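Local coordinates for SusD superfamily protein (Bacteroides vulgatus, PDB 3MYV) that probably binds polysaccharides at the bacterial outer membrane, as other members of the SusD family do during glycan uptake, at residues D25-S28 against Y32-A35; A36-G41 against C327-L332; W265-L268 against G273-K276; W311-K314 against D319-T322. One frame throughout, in Å; residues are numbered along the deposited sequence. Where two conformers were deposited one is given.

In the fold
Contact 1 comes first along the chain. It closes the short loop between helix 13-27 and helix 36-43, and it ends before contact 2 opens. Contact 2 is the long-range closure: it brings helix 36-43 against strand 329-333, across 285 intervening residues. Contacts 3 and 4 are both nested inside that loop and follow one another. Contact 3 closes the loop between helix 265-268 and strand 277-279. Contact 4 folds the chain beyond strand 307-312 back on itself. No two contacts cross. Contacts 1, 2 and 3 touch one another, and Trp265 reaches both Gly34 and Phe38. Contact 4 lies further out, its centre about 10 Å from that of contact 3.

Contact 1 (D25-S28 against Y32-A35); sequences DLMS and YYGA. With EDO (1,2-ethanediol), chain I.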
loop_
_atom_site.group_PDB
_atom_site.type_symbol
_atom_site.label_atom_id
_atom_site.label_comp_id
_atom_site.label_asym_id
_atom_site.label_seq_id
_atom_site.Cartn_x
_atom_site.Cartn_y
_atom_site.Cartn_z
ATOM N N ASP A 25 9.672 -6.056 -11.917
ATOM C CA ASP A 25 9.734 -5.106 -13.034
ATOM C C ASP A 25 8.313 -4.659 -13.437
ATOM O O ASP A 25 8.070 -3.480 -13.617
ATOM C CB ASP A 25 10.469 -5.674 -14.261
ATOM C CG ASP A 25 11.953 -5.882 -14.026
ATOM O OD1 ASP A 25 12.512 -5.300 -13.076
ATOM O OD2 ASP A 25 12.561 -6.654 -14.791
ATOM N N LEU A 26 7.383 -5.610 -13.583
ATOM C CA LEU A 26 6.022 -5.274 -13.967
ATOM C C LEU A 26 5.344 -4.424 -12.887
ATOM O O LEU A 26 4.570 -3.492 -13.164
ATOM C CB LEU A 26 5.197 -6.560 -14.214
ATOM C CG LEU A 26 5.586 -7.338 -15.462
ATOM C CD1 LEU A 26 5.061 -8.811 -15.465
ATOM C CD2 LEU A 26 5.110 -6.556 -16.705
HETATM N N MSE A 27 5.606 -4.773 -11.645
HETATM C CA MSE A 27 4.962 -4.123 -10.509
HETATM C C MSE A 27 5.404 -2.664 -10.353
HETATM O O MSE A 27 4.640 -1.799 -9.863
HETATM C CB MSE A 27 5.309 -4.917 -9.244
HETATM C CG MSE A 27 4.523 -4.559 -8.070
HETATM SE SE MSE A 27 4.934 -5.707 -6.463
HETATM C CE MSE A 27 5.523 -7.150 -7.275
ATOM N N SER A 28 6.618 -2.378 -10.810
ATOM C CA SER A 28 7.193 -1.015 -10.702
ATOM C C SER A 28 6.608 0.002 -11.683
ATOM O O SER A 28 6.950 1.190 -11.631
ATOM C CB SER A 28 8.696 -1.092 -10.935
ATOM O OG SER A 28 8.932 -1.278 -12.309
ATOM N N TYR A 32 0.886 0.833 -11.524
ATOM C CA TYR A 32 0.683 0.053 -10.286
ATOM C C TYR A 32 1.530 0.647 -9.137
ATOM O O TYR A 32 1.180 1.713 -8.641
ATOM C CB TYR A 32 0.911 -1.450 -10.572
ATOM C CG TYR A 32 0.525 -2.440 -9.466
ATOM C CD1 TYR A 32 -0.361 -2.082 -8.437
ATOM C CD2 TYR A 32 1.016 -3.751 -9.484
ATOM C CE1 TYR A 32 -0.713 -3.004 -7.417
ATOM C CE2 TYR A 32 0.667 -4.676 -8.488
ATOM C CZ TYR A 32 -0.191 -4.293 -7.452
ATOM O OH TYR A 32 -0.552 -5.196 -6.483
ATOM N N TYR A 33 2.644 0.028 -8.747
ATOM C CA TYR A 33 3.430 0.537 -7.612
ATOM C C TYR A 33 4.467 1.622 -7.950
ATOM O O TYR A 33 5.182 2.119 -7.073
ATOM C CB TYR A 33 4.039 -0.633 -6.828
ATOM C CG TYR A 33 3.091 -1.192 -5.784
ATOM C CD1 TYR A 33 2.723 -0.421 -4.678
ATOM C CD2 TYR A 33 2.541 -2.457 -5.915
ATOM C CE1 TYR A 33 1.865 -0.899 -3.723
ATOM C CE2 TYR A 33 1.654 -2.945 -4.952
ATOM C CZ TYR A 33 1.330 -2.149 -3.860
ATOM O OH TYR A 33 0.454 -2.599 -2.902
ATOM N N GLY A 34 4.555 2.011 -9.219
ATOM C CA GLY A 34 5.339 3.186 -9.579
ATOM C C GLY A 34 4.677 4.510 -9.229
ATOM O O GLY A 34 5.371 5.531 -9.105
ATOM N N ALA A 35 3.353 4.498 -9.075
ATOM C CA ALA A 35 2.587 5.713 -8.770
ATOM C C ALA A 35 1.112 5.457 -8.417
ATOM O O ALA A 35 0.626 5.939 -7.391
ATOM C CB ALA A 35 2.660 6.701 -9.963
HETATM C C1 EDO I . 0.685 0.702 -0.477
HETATM O O1 EDO I . -0.439 1.109 0.292
HETATM C C2 EDO I . 1.352 -0.528 0.147
HETATM O O2 EDO I . 0.691 -1.777 -0.252
#
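Met27, late in helix 13-27, meets Tyr32 and Tyr33 of the loop that follows. Its carbonyl O accepts the N-H of Tyr33 at 2.9 Å, and the donor lies almost on the line of the C=O bond (174°). The side chain leaves with CG anti to the backbone N (chi1 -168°). This carries it alongside Tyr33, the two side chains pointing the same way. Met27 CG sits at the edge of the Tyr33 ring, 3.6 Å from CD2, and comes obliquely to Tyr32, 3.9 Å from its CD2. The selenium of this selenomethionine makes an oblique Met-aromatic contact, 5.1 Å from the centroid of the Tyr33 ring. Next comes Ser28. Its OG turns back to Asp25 O, and its carbonyl O packs on Gly34 CA at 3.3 Å. Residues 32-35 form a type I turn, and Ala35 is the N-cap residue of helix 36-43. Both tyrosine hydroxyls are hydrogen-bonded to Asp123 OD2 of helix 103-128. Tyr33 OH also accepts a bond from O2 of an ethanediol, at 2.8 Å. Two hydroxyls on one carboxylate oxygen would probably stabilise its negative charge, while the apolar parts of both rings stay against Met27.

Contact 2 (A36-G41 against C327-L332); sequences AMFAYG and CNNVVL. With EDO (1,2-ethanediol), chain E.
Phe38 and the backbone of Val330 are bridged by a small guest, an ethanediol probably taken from the crystallisation liquor. The diol grips both polar backbone atoms of Val330. Val330 N donates to its O2 at 2.9 Å, with an N-H...O angle of 162°, and its O1 donates to Val330 O at 2.7 Å. C1 of the diol lies over one face of the Phe38 ring, 3.6 Å above the plane and displaced toward the rim. Val330 O lies obliquely to the same ring, 3.6 Å from Phe38 CE1. The protein itself adds no hydrogen bond between 36-41 and 327-332. Phe38 does the reaching: with CG anti to the carbonyl carbon (chi1 -57°), the ring projects from helix 36-43 toward the strand. Its CE2 meets Asn329 CB at 3.5 Å. The amide stands steeply to the ring, the planes 68° apart, and ND2 is 3.7 Å from Phe38 CE2. ND2 donates to Tyr33 O and weakly to Gly34 O, which helps hold the amide beside the ring. Strand 329-333 pairs antiparallel with strand 248-252. A classic beta bulge sets Val331 and Leu332 against Phe250. The contact thus joins an N-terminal helix to a two-stranded sheet of the C-terminal half in this SusD-family protein. Trp265 of helix 265-268 stacks on Phe38 as well. Just before Asn329, Asn328 OD1 accepts bonds from Lys243 NZ and from the backbone N of Asn254, a residue of the sodium site.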
loop_
_atom_site.group_PDB
_atom_site.type_symbol
_atom_site.label_atom_id
_atom_site.label_comp_id
_atom_site.label_asym_id
_atom_site.label_seq_id
_atom_site.Cartn_x
_atom_site.Cartn_y
_atom_site.Cartn_z
ATOM N N ALA A 36 0.385 4.754 -9.279
ATOM C CA ALA A 36 -1.093 4.708 -9.166
ATOM C C ALA A 36 -1.620 4.238 -7.810
ATOM O O ALA A 36 -2.610 4.777 -7.329
ATOM C CB ALA A 36 -1.738 3.888 -10.292
HETATM N N MSE A 37 -0.985 3.233 -7.215
HETATM C CA MSE A 37 -1.479 2.676 -5.923
HETATM C C MSE A 37 -1.476 3.767 -4.833
HETATM O O MSE A 37 -2.381 3.833 -3.994
HETATM C CB MSE A 37 -0.622 1.495 -5.450
HETATM C CG MSE A 37 -1.170 0.109 -5.566
HETATM SE SE MSE A 37 -3.029 -0.268 -5.304
HETATM C CE MSE A 37 -3.595 0.980 -3.994
ATOM N N PHE A 38 -0.493 4.641 -4.894
ATOM C CA PHE A 38 -0.300 5.676 -3.902
ATOM C C PHE A 38 -1.247 6.804 -4.156
ATOM O O PHE A 38 -1.834 7.326 -3.222
ATOM C CB PHE A 38 1.158 6.126 -3.881
ATOM C CG PHE A 38 2.110 4.988 -3.622
ATOM C CD1 PHE A 38 2.196 4.424 -2.362
ATOM C CD2 PHE A 38 2.879 4.466 -4.631
ATOM C CE1 PHE A 38 3.030 3.357 -2.125
ATOM C CE2 PHE A 38 3.723 3.402 -4.407
ATOM C CZ PHE A 38 3.806 2.845 -3.162
ATOM N N ALA A 39 -1.425 7.169 -5.423
ATOM C CA ALA A 39 -2.436 8.165 -5.779
ATOM C C ALA A 39 -3.779 7.737 -5.224
ATOM O O ALA A 39 -4.541 8.532 -4.678
ATOM C CB ALA A 39 -2.497 8.336 -7.284
ATOM N N TYR A 40 -4.063 6.457 -5.370
ATOM C CA TYR A 40 -5.356 5.906 -4.993
ATOM C C TYR A 40 -5.553 5.980 -3.476
ATOM O O TYR A 40 -6.535 6.545 -2.986
ATOM C CB TYR A 40 -5.443 4.456 -5.491
ATOM C CG TYR A 40 -6.827 3.862 -5.442
ATOM C CD1 TYR A 40 -7.328 3.320 -4.270
ATOM C CD2 TYR A 40 -7.641 3.856 -6.578
ATOM C CE1 TYR A 40 -8.618 2.767 -4.214
ATOM C CE2 TYR A 40 -8.928 3.321 -6.528
ATOM C CZ TYR A 40 -9.404 2.779 -5.338
ATOM O OH TYR A 40 -10.681 2.263 -5.306
ATOM N N GLY A 41 -4.580 5.464 -2.742
ATOM C CA GLY A 41 -4.636 5.454 -1.277
ATOM C C GLY A 41 -4.582 6.807 -0.569
ATOM O O GLY A 41 -5.154 6.968 0.501
ATOM N N CYS A 327 13.341 8.123 -7.342
ATOM C CA CYS A 327 12.891 7.726 -5.995
ATOM C C CYS A 327 12.241 6.355 -5.992
ATOM O O CYS A 327 11.415 6.068 -6.848
ATOM C CB CYS A 327 11.887 8.715 -5.424
ATOM S SG CYS A 327 12.614 10.336 -5.054
ATOM N N ASN A 328 12.608 5.547 -5.000
ATOM C CA ASN A 328 11.992 4.271 -4.697
ATOM C C ASN A 328 10.696 4.497 -3.895
ATOM O O ASN A 328 10.613 5.417 -3.081
ATOM C CB ASN A 328 12.962 3.412 -3.869
ATOM C CG ASN A 328 14.172 2.937 -4.651
ATOM O OD1 ASN A 328 14.415 3.372 -5.790
ATOM N ND2 ASN A 328 14.947 2.009 -4.042
ATOM N N ASN A 329 9.686 3.675 -4.118
ATOM C CA ASN A 329 8.441 3.783 -3.372
ATOM C C ASN A 329 8.392 2.660 -2.357
ATOM O O ASN A 329 8.471 1.468 -2.703
ATOM C CB ASN A 329 7.237 3.697 -4.300
ATOM C CG ASN A 329 7.209 4.804 -5.338
ATOM O OD1 ASN A 329 7.694 5.926 -5.104
ATOM N ND2 ASN A 329 6.636 4.497 -6.497
ATOM N N VAL A 330 8.346 3.040 -1.096
ATOM C CA VAL A 330 8.204 2.096 0.012
ATOM C C VAL A 330 6.852 1.422 -0.049
ATOM O O VAL A 330 5.840 2.100 -0.207
ATOM C CB VAL A 330 8.259 2.806 1.366
ATOM C CG1 VAL A 330 7.866 1.830 2.499
ATOM C CG2 VAL A 330 9.614 3.366 1.598
ATOM N N VAL A 331 6.827 0.094 0.114
ATOM C CA VAL A 331 5.599 -0.687 0.137
ATOM C C VAL A 331 5.326 -1.279 1.535
ATOM O O VAL A 331 4.193 -1.272 1.997
ATOM C CB VAL A 331 5.680 -1.799 -0.931
ATOM C CG1 VAL A 331 4.414 -2.705 -0.937
ATOM C CG2 VAL A 331 5.876 -1.207 -2.352
ATOM N N LEU A 332 6.367 -1.797 2.186
ATOM C CA LEU A 332 6.285 -2.355 3.531
ATOM C C LEU A 332 7.485 -1.905 4.345
ATOM O O LEU A 332 8.633 -2.230 4.014
ATOM C CB LEU A 332 6.242 -3.887 3.452
ATOM C CG LEU A 332 5.071 -4.537 2.725
ATOM C CD1 LEU A 332 5.488 -5.941 2.182
ATOM C CD2 LEU A 332 3.858 -4.625 3.659
HETATM C C1 EDO E . 5.586 5.736 -1.192
HETATM O O1 EDO E . 5.206 4.762 -0.197
HETATM C C2 EDO E . 6.687 6.633 -0.655
HETATM O O2 EDO E . 7.933 5.921 -0.621
#

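Contact 3 (W265-L268 against G273-K276); sequences WGYL and GYQK
Leu268 O accepts the N-H of Lys276 at 2.9 Å, nearly straight at both ends: 168° at the carbonyl oxygen and 167° at the hydrogen. The neighbouring carbonyl is used too. Tyr274 N donates to Tyr267 O at 3.1 Å, but comes from above the carbonyl plane. Side chains pack beside these bonds. Tyr267 turns CG anti to the backbone N (chi1 -161°), which lays its ring against Gly273. Gly273 CA makes a CH-pi contact over the face, 3.4 Å above the ring plane and offset toward the rim. The Tyr274 ring lies obliquely to that ring, with CD2 3.7 Å from Tyr267 CE1; Tyr274 was deposited in two conformers, so this is less certain. Leu268 CD2 touches the aliphatic part of Lys276, 3.8 Å from CG. The lysine bends at chi2 and carries NZ away to Ser54 O. On its other contacts Tyr267 touches Leu325, a residue of the sodium site. Helix 265-268 is a single short turn. Its last two carbonyls are taken up by amides of the returning chain, a closed loop that leads from this helix into strand 277-279.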
loop_
_atom_site.group_PDB
_atom_site.type_symbol
_atom_site.label_atom_id
_atom_site.label_comp_id
_atom_site.label_asym_id
_atom_site.label_seq_id
_atom_site.Cartn_x
_atom_site.Cartn_y
_atom_site.Cartn_z
ATOM N N TRP A 265 5.875 8.428 -8.780
ATOM C CA TRP A 265 5.267 9.121 -7.632
ATOM C C TRP A 265 6.135 10.275 -7.108
ATOM O O TRP A 265 5.618 11.344 -6.779
ATOM C CB TRP A 265 5.042 8.096 -6.518
ATOM C CG TRP A 265 4.168 8.502 -5.331
ATOM C CD1 TRP A 265 4.459 8.274 -4.024
ATOM C CD2 TRP A 265 2.867 9.110 -5.352
ATOM N NE1 TRP A 265 3.433 8.700 -3.221
ATOM C CE2 TRP A 265 2.430 9.196 -4.007
ATOM C CE3 TRP A 265 2.010 9.556 -6.363
ATOM C CZ2 TRP A 265 1.214 9.749 -3.655
ATOM C CZ3 TRP A 265 0.782 10.099 -6.006
ATOM C CH2 TRP A 265 0.398 10.190 -4.671
ATOM N N GLY A 266 7.449 10.060 -7.055
ATOM C CA GLY A 266 8.386 11.091 -6.637
ATOM C C GLY A 266 8.355 12.363 -7.463
ATOM O O GLY A 266 8.467 13.457 -6.929
ATOM N N TYR A 267 8.169 12.232 -8.764
ATOM C CA TYR A 267 8.097 13.393 -9.637
ATOM C C TYR A 267 6.710 13.999 -9.684
ATOM O O TYR A 267 6.564 15.223 -9.735
ATOM C CB TYR A 267 8.595 13.028 -11.033
ATOM C CG TYR A 267 8.993 14.180 -11.907
ATOM C CD1 TYR A 267 8.058 14.844 -12.697
ATOM C CD2 TYR A 267 10.327 14.575 -12.020
ATOM C CE1 TYR A 267 8.436 15.883 -13.561
ATOM C CE2 TYR A 267 10.698 15.604 -12.850
ATOM C CZ TYR A 267 9.753 16.267 -13.638
ATOM O OH TYR A 267 10.155 17.293 -14.509
ATOM N N LEU A 268 5.684 13.160 -9.575
ATOM C CA LEU A 268 4.302 13.669 -9.561
ATOM C C LEU A 268 3.991 14.519 -8.338
ATOM O O LEU A 268 3.294 15.522 -8.449
ATOM C CB LEU A 268 3.319 12.509 -9.629
ATOM C CG LEU A 268 3.373 11.632 -10.875
ATOM C CD1 LEU A 268 2.384 10.463 -10.647
ATOM C CD2 LEU A 268 3.025 12.421 -12.113
ATOM N N GLY A 273 8.286 19.273 -10.070
ATOM C CA GLY A 273 8.081 18.213 -11.069
ATOM C C GLY A 273 6.742 18.449 -11.756
ATOM O O GLY A 273 6.538 19.490 -12.364
ATOM N N TYR A 274 5.797 17.523 -11.615
ATOM C CA TYR A 274 4.508 17.730 -12.258
ATOM C C TYR A 274 3.425 18.290 -11.323
ATOM O O TYR A 274 2.293 18.536 -11.747
ATOM C CB TYR A 274 4.061 16.470 -13.014
ATOM C CG TYR A 274 4.398 16.508 -14.498
ATOM C CD1 TYR A 274 3.981 17.569 -15.291
ATOM C CD2 TYR A 274 5.117 15.482 -15.114
ATOM C CE1 TYR A 274 4.270 17.624 -16.650
ATOM C CE2 TYR A 274 5.391 15.516 -16.487
ATOM C CZ TYR A 274 4.966 16.595 -17.251
ATOM O OH TYR A 274 5.236 16.682 -18.602
ATOM N N GLN A 275 3.760 18.504 -10.052
ATOM C CA GLN A 275 2.909 19.301 -9.158
ATOM C C GLN A 275 1.456 18.823 -9.138
ATOM O O GLN A 275 0.538 19.628 -9.198
ATOM C CB GLN A 275 3.004 20.773 -9.569
ATOM C CG GLN A 275 2.621 21.831 -8.524
ATOM C CD GLN A 275 2.744 23.223 -9.105
ATOM O OE1 GLN A 275 1.832 23.712 -9.765
ATOM N NE2 GLN A 275 3.905 23.847 -8.916
ATOM N N LYS A 276 1.273 17.508 -9.006
ATOM C CA LYS A 276 -0.034 16.887 -9.130
ATOM C C LYS A 276 -0.879 16.923 -7.877
ATOM O O LYS A 276 -2.111 16.747 -7.950
ATOM C CB LYS A 276 0.068 15.436 -9.579
ATOM C CG LYS A 276 0.735 15.225 -10.962
ATOM C CD LYS A 276 0.045 15.962 -12.113
ATOM C CE LYS A 276 0.437 15.368 -13.481
ATOM N NZ LYS A 276 -0.231 16.130 -14.600
#

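Contact 4 (W311-K314 against D319-T322); sequences WLYK and DLKT
Tyr313 and Leu320 each set CG anti to their own backbone N (chi1 -167° and 172°), which swings ring and branched chain together across the loop. Leu320 CD1 does the touching. It comes obliquely to the tyrosine, 3.5 Å from CE2 and 3.8 Å from CD2. The same methyl is 4.3 Å from Trp311 CZ2, again at a slant, so it borders two aromatic rings from strand 307-312 and the residue just beyond. Trp311 also meets the ring of Trp271. No direct hydrogen bond joins the two segments; a water links them, weakly on the Tyr313 OH side. It lies 2.9 Å from Thr322 O, to which it probably donates, though it has more acceptors in reach than protons. Its approach to Leu320 O is too short to be trusted. Tyr313 OH has a second weak partner in Gly317 N. Within 319-322, Thr322 N donates to Asp319 O at 3.2 Å, and Thr322 OG1 donates to Asp319 OD2 at 2.8 Å, meeting the carboxylate on its anti side. The exposed leucine thus rests against buried aromatics at the end of strand 307-312, which pairs antiparallel with strand 299-304, carried there by a type I beta turn from Asp319 to Thr322.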
loop_
_atom_site.group_PDB
_atom_site.type_symbol
_atom_site.label_atom_id
_atom_site.label_comp_id
_atom_site.label_asym_id
_atom_site.label_seq_id
_atom_site.Cartn_x
_atom_site.Cartn_y
_atom_site.Cartn_z
ATOM N N TRP A 311 3.109 21.134 0.086
ATOM C CA TRP A 311 3.313 19.914 -0.674
ATOM C C TRP A 311 4.183 18.988 0.140
ATOM O O TRP A 311 4.829 19.402 1.099
ATOM C CB TRP A 311 3.897 20.191 -2.076
ATOM C CG TRP A 311 5.245 20.802 -2.184
ATOM C CD1 TRP A 311 5.536 22.142 -2.111
ATOM C CD2 TRP A 311 6.495 20.141 -2.456
ATOM N NE1 TRP A 311 6.878 22.342 -2.305
ATOM C CE2 TRP A 311 7.483 21.129 -2.527
ATOM C CE3 TRP A 311 6.867 18.801 -2.639
ATOM C CZ2 TRP A 311 8.845 20.826 -2.740
ATOM C CZ3 TRP A 311 8.188 18.508 -2.880
ATOM C CH2 TRP A 311 9.168 19.509 -2.925
ATOM N N LEU A 312 4.148 17.716 -0.222
ATOM C CA LEU A 312 4.766 16.680 0.570
ATOM C C LEU A 312 6.105 16.327 -0.068
ATOM O O LEU A 312 6.165 15.788 -1.167
ATOM C CB LEU A 312 3.914 15.417 0.642
ATOM C CG LEU A 312 4.510 14.287 1.492
ATOM C CD1 LEU A 312 4.606 14.712 2.959
ATOM C CD2 LEU A 312 3.660 12.983 1.318
ATOM N N TYR A 313 7.164 16.600 0.666
ATOM C CA TYR A 313 8.488 16.307 0.220
ATOM C C TYR A 313 9.041 15.090 0.976
ATOM O O TYR A 313 10.036 15.138 1.713
ATOM C CB TYR A 313 9.338 17.561 0.366
ATOM C CG TYR A 313 10.666 17.495 -0.334
ATOM C CD1 TYR A 313 10.841 16.724 -1.495
ATOM C CD2 TYR A 313 11.740 18.237 0.125
ATOM C CE1 TYR A 313 12.036 16.700 -2.154
ATOM C CE2 TYR A 313 12.984 18.195 -0.538
ATOM C CZ TYR A 313 13.108 17.421 -1.662
ATOM O OH TYR A 313 14.311 17.391 -2.331
ATOM N N LYS A 314 8.369 13.973 0.749
ATOM C CA LYS A 314 8.740 12.706 1.334
ATOM C C LYS A 314 9.627 11.885 0.398
ATOM O O LYS A 314 10.387 11.049 0.865
ATOM C CB LYS A 314 7.481 11.933 1.773
ATOM C CG LYS A 314 7.763 10.561 2.323
ATOM C CD LYS A 314 6.527 9.905 2.917
ATOM C CE LYS A 314 6.403 10.086 4.393
ATOM N NZ LYS A 314 5.216 9.361 5.063
ATOM N N ASP A 319 18.560 17.698 -4.540
ATOM C CA ASP A 319 18.350 19.144 -4.677
ATOM C C ASP A 319 16.883 19.519 -4.431
ATOM O O ASP A 319 15.980 18.993 -5.124
ATOM C CB ASP A 319 18.777 19.584 -6.094
ATOM C CG ASP A 319 18.666 21.115 -6.315
ATOM O OD1 ASP A 319 18.896 21.876 -5.355
ATOM O OD2 ASP A 319 18.375 21.570 -7.460
ATOM N N LEU A 320 16.623 20.407 -3.453
ATOM C CA LEU A 320 15.226 20.804 -3.120
ATOM C C LEU A 320 14.423 21.175 -4.361
ATOM O O LEU A 320 13.260 20.744 -4.511
ATOM C CB LEU A 320 15.166 21.986 -2.114
ATOM C CG LEU A 320 13.769 22.633 -1.825
ATOM C CD1 LEU A 320 12.763 21.678 -1.147
ATOM C CD2 LEU A 320 13.882 23.941 -0.993
ATOM N N LYS A 321 15.025 21.967 -5.252
ATOM C CA LYS A 321 14.262 22.537 -6.375
ATOM C C LYS A 321 14.417 21.832 -7.734
ATOM O O LYS A 321 14.071 22.398 -8.788
ATOM C CB LYS A 321 14.478 24.045 -6.458
ATOM C CG LYS A 321 14.216 24.733 -5.077
ATOM C CD LYS A 321 13.755 26.178 -5.201
ATOM C CE LYS A 321 13.589 26.857 -3.811
ATOM N NZ LYS A 321 13.119 28.273 -3.965
ATOM N N THR A 322 14.882 20.581 -7.690
ATOM C CA THR A 322 14.840 19.676 -8.828
ATOM C C THR A 322 14.050 18.433 -8.421
ATOM O O THR A 322 14.386 17.794 -7.434
ATOM C CB THR A 322 16.273 19.281 -9.266
ATOM O OG1 THR A 322 16.989 20.470 -9.579
ATOM C CG2 THR A 322 16.255 18.359 -10.486
HETATM O O HOH W 1 12.982 18.374 -4.992
#